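Local coordinates for shikimate dehydrogenase-like protein HI_0607 (Haemophilus influenzae, PDB 1NPY) that oxidises shikimate to 3-dehydroshikimate with NADP(+) in vitro, though so weakly that shikimate may not be its biological substrate, at residues A137-S141 against G142-L146; L196-P199 against K200-D204. All coordinates share one frame; numbering follows the deposited sequence.

Contact 1: A137-S141 against G142-L146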
# COMPACT_ATOMS: atom_id res chain seq x y z
N ALA A 137 -6.50 -7.01 5.29
CA ALA A 137 -7.15 -5.83 5.84
C ALA A 137 -8.66 -6.02 5.93
O ALA A 137 -9.29 -5.65 6.92
CB ALA A 137 -6.78 -4.58 5.06
N PHE A 138 -9.24 -6.62 4.89
CA PHE A 138 -10.67 -6.92 4.96
C PHE A 138 -10.97 -7.94 6.04
O PHE A 138 -11.93 -7.77 6.80
CB PHE A 138 -11.21 -7.33 3.59
CG PHE A 138 -11.57 -6.16 2.72
CD1 PHE A 138 -12.76 -5.48 2.89
CD2 PHE A 138 -10.70 -5.73 1.72
CE1 PHE A 138 -13.10 -4.41 2.12
CE2 PHE A 138 -11.05 -4.67 0.91
CZ PHE A 138 -12.24 -4.00 1.11
N LYS A 139 -10.14 -8.95 6.18
CA LYS A 139 -10.40 -10.04 7.11
C LYS A 139 -10.33 -9.46 8.51
O LYS A 139 -11.21 -9.72 9.34
CB LYS A 139 -9.35 -11.14 6.97
CG LYS A 139 -9.51 -12.34 7.91
CD LYS A 139 -10.71 -13.16 7.45
CE LYS A 139 -10.92 -14.38 8.35
NZ LYS A 139 -10.31 -14.13 9.68
N ASN A 140 -9.30 -8.66 8.78
CA ASN A 140 -9.15 -8.17 10.14
C ASN A 140 -10.08 -7.01 10.46
O ASN A 140 -10.16 -6.57 11.60
CB ASN A 140 -7.69 -7.82 10.41
CG ASN A 140 -6.81 -9.04 10.37
OD1 ASN A 140 -7.29 -10.17 10.52
ND2 ASN A 140 -5.53 -8.84 10.11
N SER A 141 -10.79 -6.51 9.45
CA SER A 141 -11.87 -5.55 9.64
C SER A 141 -13.24 -6.22 9.79
O SER A 141 -14.27 -5.53 9.78
CB SER A 141 -11.89 -4.58 8.45
OG SER A 141 -10.69 -3.80 8.44
N GLY A 142 -13.26 -7.55 9.80
CA GLY A 142 -14.47 -8.30 10.10
C GLY A 142 -15.31 -8.72 8.91
O GLY A 142 -16.48 -9.11 9.07
N PHE A 143 -14.74 -8.66 7.72
CA PHE A 143 -15.48 -9.05 6.52
C PHE A 143 -15.34 -10.55 6.38
O PHE A 143 -14.23 -11.09 6.34
CB PHE A 143 -14.93 -8.37 5.25
CG PHE A 143 -15.26 -6.92 5.14
CD1 PHE A 143 -16.01 -6.47 4.07
CD2 PHE A 143 -14.79 -5.99 6.06
CE1 PHE A 143 -16.33 -5.12 3.96
CE2 PHE A 143 -15.12 -4.64 5.97
CZ PHE A 143 -15.86 -4.20 4.89
N GLU A 144 -16.49 -11.22 6.33
CA GLU A 144 -16.48 -12.67 6.15
C GLU A 144 -16.84 -13.07 4.73
O GLU A 144 -16.59 -14.21 4.35
CB GLU A 144 -17.39 -13.33 7.20
CG GLU A 144 -16.96 -13.09 8.64
CD GLU A 144 -15.63 -13.73 9.03
OE1 GLU A 144 -15.33 -13.72 10.24
OE2 GLU A 144 -14.86 -14.25 8.18
N LYS A 145 -17.36 -12.16 3.91
CA LYS A 145 -17.85 -12.57 2.60
C LYS A 145 -16.95 -11.97 1.53
O LYS A 145 -17.21 -10.87 1.05
CB LYS A 145 -19.30 -12.16 2.42
CG LYS A 145 -20.16 -12.94 3.41
CD LYS A 145 -21.63 -13.04 3.07
CE LYS A 145 -22.41 -13.46 4.32
NZ LYS A 145 -21.54 -14.04 5.39
N LEU A 146 -15.88 -12.69 1.22
CA LEU A 146 -14.89 -12.24 0.25
C LEU A 146 -14.42 -13.39 -0.63
O LEU A 146 -14.23 -14.52 -0.17
CB LEU A 146 -13.71 -11.57 0.97
CG LEU A 146 -12.64 -10.88 0.12
CD1 LEU A 146 -12.01 -9.75 0.92
CD2 LEU A 146 -11.54 -11.80 -0.40
O HOH W 1 -13.34 -11.41 9.35

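Contact 2: L196-P199 against K200-D204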
# COMPACT_ATOMS: atom_id res chain seq x y z
N LEU A 196 -10.73 -3.16 -18.70
CA LEU A 196 -11.51 -3.12 -17.45
C LEU A 196 -11.10 -4.20 -16.47
O LEU A 196 -11.06 -5.39 -16.81
CB LEU A 196 -12.99 -3.39 -17.75
CG LEU A 196 -13.76 -2.25 -18.42
CD1 LEU A 196 -15.08 -2.78 -18.95
CD2 LEU A 196 -13.98 -1.09 -17.48
N ALA A 197 -10.91 -3.82 -15.21
CA ALA A 197 -10.56 -4.77 -14.16
C ALA A 197 -11.73 -5.65 -13.76
O ALA A 197 -11.53 -6.76 -13.28
CB ALA A 197 -9.95 -4.02 -12.99
N PHE A 198 -12.95 -5.17 -13.99
CA PHE A 198 -14.18 -5.93 -13.83
C PHE A 198 -15.10 -5.56 -15.01
O PHE A 198 -15.05 -4.42 -15.51
CB PHE A 198 -14.93 -5.58 -12.52
CG PHE A 198 -14.25 -6.05 -11.27
CD1 PHE A 198 -14.59 -7.25 -10.69
CD2 PHE A 198 -13.22 -5.31 -10.69
CE1 PHE A 198 -13.95 -7.72 -9.56
CE2 PHE A 198 -12.59 -5.75 -9.55
CZ PHE A 198 -12.94 -6.96 -8.98
N PRO A 199 -15.95 -6.48 -15.44
CA PRO A 199 -16.96 -6.18 -16.47
C PRO A 199 -17.96 -5.09 -16.07
O PRO A 199 -18.34 -4.94 -14.91
CB PRO A 199 -17.69 -7.52 -16.68
CG PRO A 199 -16.73 -8.59 -16.17
CD PRO A 199 -15.97 -7.91 -15.06
N LYS A 200 -18.42 -4.32 -17.05
CA LYS A 200 -19.42 -3.28 -16.79
C LYS A 200 -20.63 -3.79 -16.02
O LYS A 200 -21.09 -3.17 -15.06
CB LYS A 200 -19.86 -2.60 -18.09
CG LYS A 200 -18.76 -1.78 -18.73
CD LYS A 200 -19.21 -0.92 -19.91
CE LYS A 200 -19.39 -1.77 -21.15
NZ LYS A 200 -18.10 -2.27 -21.69
N ALA A 201 -21.14 -4.95 -16.39
CA ALA A 201 -22.33 -5.50 -15.74
C ALA A 201 -22.09 -5.72 -14.25
O ALA A 201 -22.99 -5.59 -13.41
CB ALA A 201 -22.72 -6.81 -16.40
N PHE A 202 -20.86 -6.11 -13.93
CA PHE A 202 -20.48 -6.29 -12.54
C PHE A 202 -20.41 -4.98 -11.76
O PHE A 202 -20.91 -4.86 -10.64
CB PHE A 202 -19.13 -6.99 -12.53
CG PHE A 202 -19.11 -8.18 -11.64
CD1 PHE A 202 -19.62 -9.38 -12.09
CD2 PHE A 202 -18.61 -8.07 -10.36
CE1 PHE A 202 -19.62 -10.49 -11.26
CE2 PHE A 202 -18.62 -9.17 -9.52
CZ PHE A 202 -19.12 -10.38 -9.98
N ILE A 203 -19.74 -4.00 -12.36
CA ILE A 203 -19.64 -2.66 -11.78
C ILE A 203 -21.03 -2.06 -11.58
O ILE A 203 -21.28 -1.45 -10.55
CB ILE A 203 -18.77 -1.73 -12.66
CG1 ILE A 203 -17.40 -2.38 -12.88
CG2 ILE A 203 -18.70 -0.33 -12.07
CD1 ILE A 203 -16.52 -1.78 -13.96
N ASP A 204 -21.92 -2.26 -12.54
CA ASP A 204 -23.28 -1.72 -12.44
C ASP A 204 -23.99 -2.21 -11.18
O ASP A 204 -24.81 -1.49 -10.60
CB ASP A 204 -24.15 -2.18 -13.61
CG ASP A 204 -23.85 -1.49 -14.93
OD1 ASP A 204 -23.22 -0.42 -14.96
OD2 ASP A 204 -24.26 -1.97 -16.02

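Contact 1: A137-S141 against G142-L146
Phe138, on the last turn of helix 131-140, and Phe143, just past the helix end, form an edge-to-face (T-shaped) ring pair beside a Schellman motif, where the helix after strand 122-125 of the Rossmann-type domain turns toward strand 146-149. The edge of Phe138 does the touching: its CD1 stands over the centre of the Phe143 ring, 3.6 Å from Phe143 CD1, with the two planes at 83°. In both residues CG lies beside the backbone N, anti to the carbonyl carbon; the rings meet in the buried interior, where Ile111 of helix 102-113 touches both. Leu146 CD1 reaches the root of the Phe138 side chain, 3.7 Å from Phe138 CB.

Gly142, with no side chain, takes the positive phi (94°) that ends the helix. Phe143 N returns to Phe138 O at 3.1 Å, and Gly142 N meets Lys139 O at 3.0 Å from above the carbonyl plane. Lys139 NZ and Glu144 OE2 remain 4.8 Å apart, not in contact, though their opposite charges probably attract weakly. A water donates to Lys139 O at 2.7 Å and to Phe143 O. The hydroxyl of Ser141 turns back along the helix, its OG donating to Ala137 O at 2.8 Å.

Contact 2: L196-P199 against K200-D204
The chain runs extended through Phe198 and Pro199, then enters helix 200-205 at Lys200, with Pro199 as the N-cap residue and its carbonyl O receiving the first helical bonds. This helix lies between strands 178-181 and 208-211 of the parallel sheet in the Rossmann-type domain that probably binds NADP(+). Ile203 N donates to Pro199 O at 3.1 Å, almost straight at 168° and nearly in line with the C=O. Phe202 N lies 2.9 Å from Pro199 O, but its bent angle of 122° makes that second bond weak.

Phe198 and Phe202 project toward the same buried side and approach at a slant, with Phe198 CD1 4.1 Å from Phe202 CD2. The Pro199 ring lies alongside the Phe202 side chain, pointing the same way, and its CD rests 4.2 Å from Phe202 CB. Ile203 reaches back under the turn. Its CG1 is set beside the backbone N (chi1 -55°), and the extended second torsion carries CD1 to 3.4 Å from Phe198 O, while CG1 packs against Phe198 CB. Leu179 of strand 178-181 touches Phe198, Phe202 and Ile203, and Phe221 of helix 220-227 meets the Phe198 ring.

On the outer side, the methyl CD1 of Leu196 meets the aliphatic part of Lys200 at about a right angle, 3.8 Å from Lys200 CG. The lysine chain bends at its last two torsions, bringing NZ back to 4.1 Å from the same methyl.

The chemistry is therefore that of a helix start whose N-cap position is held by Pro199, which has no polar side chain to offer the first-turn N-H groups, and hydrocarbon packing joins loop to helix. Phe198 O is left buried beside Ile203 CD1 with no hydrogen-bonding partner in the model.

In the fold
From the N terminus, the chain passes through the substrate-binding region before entering the parallel sheet at strand 122-125. Contact 1 then closes the short turn from helix 131-140 into strand 146-149, part of the first beta-alpha-beta crossover of this sheet. Farther on, after strand 178-181, contact 2 closes the entry into helix 200-205, which precedes strand 208-211. The two local turns follow in series, neither nesting nor crossing. The centres of contacts 1 and 2 lie 22 Å apart, and the nearest atoms of contacts 1 and 2 are about 10 Å apart. They sit on opposite faces of the sheet at strands 122-125 and 178-181, contact 1 with helix 102-113 and contact 2 with helix 220-227.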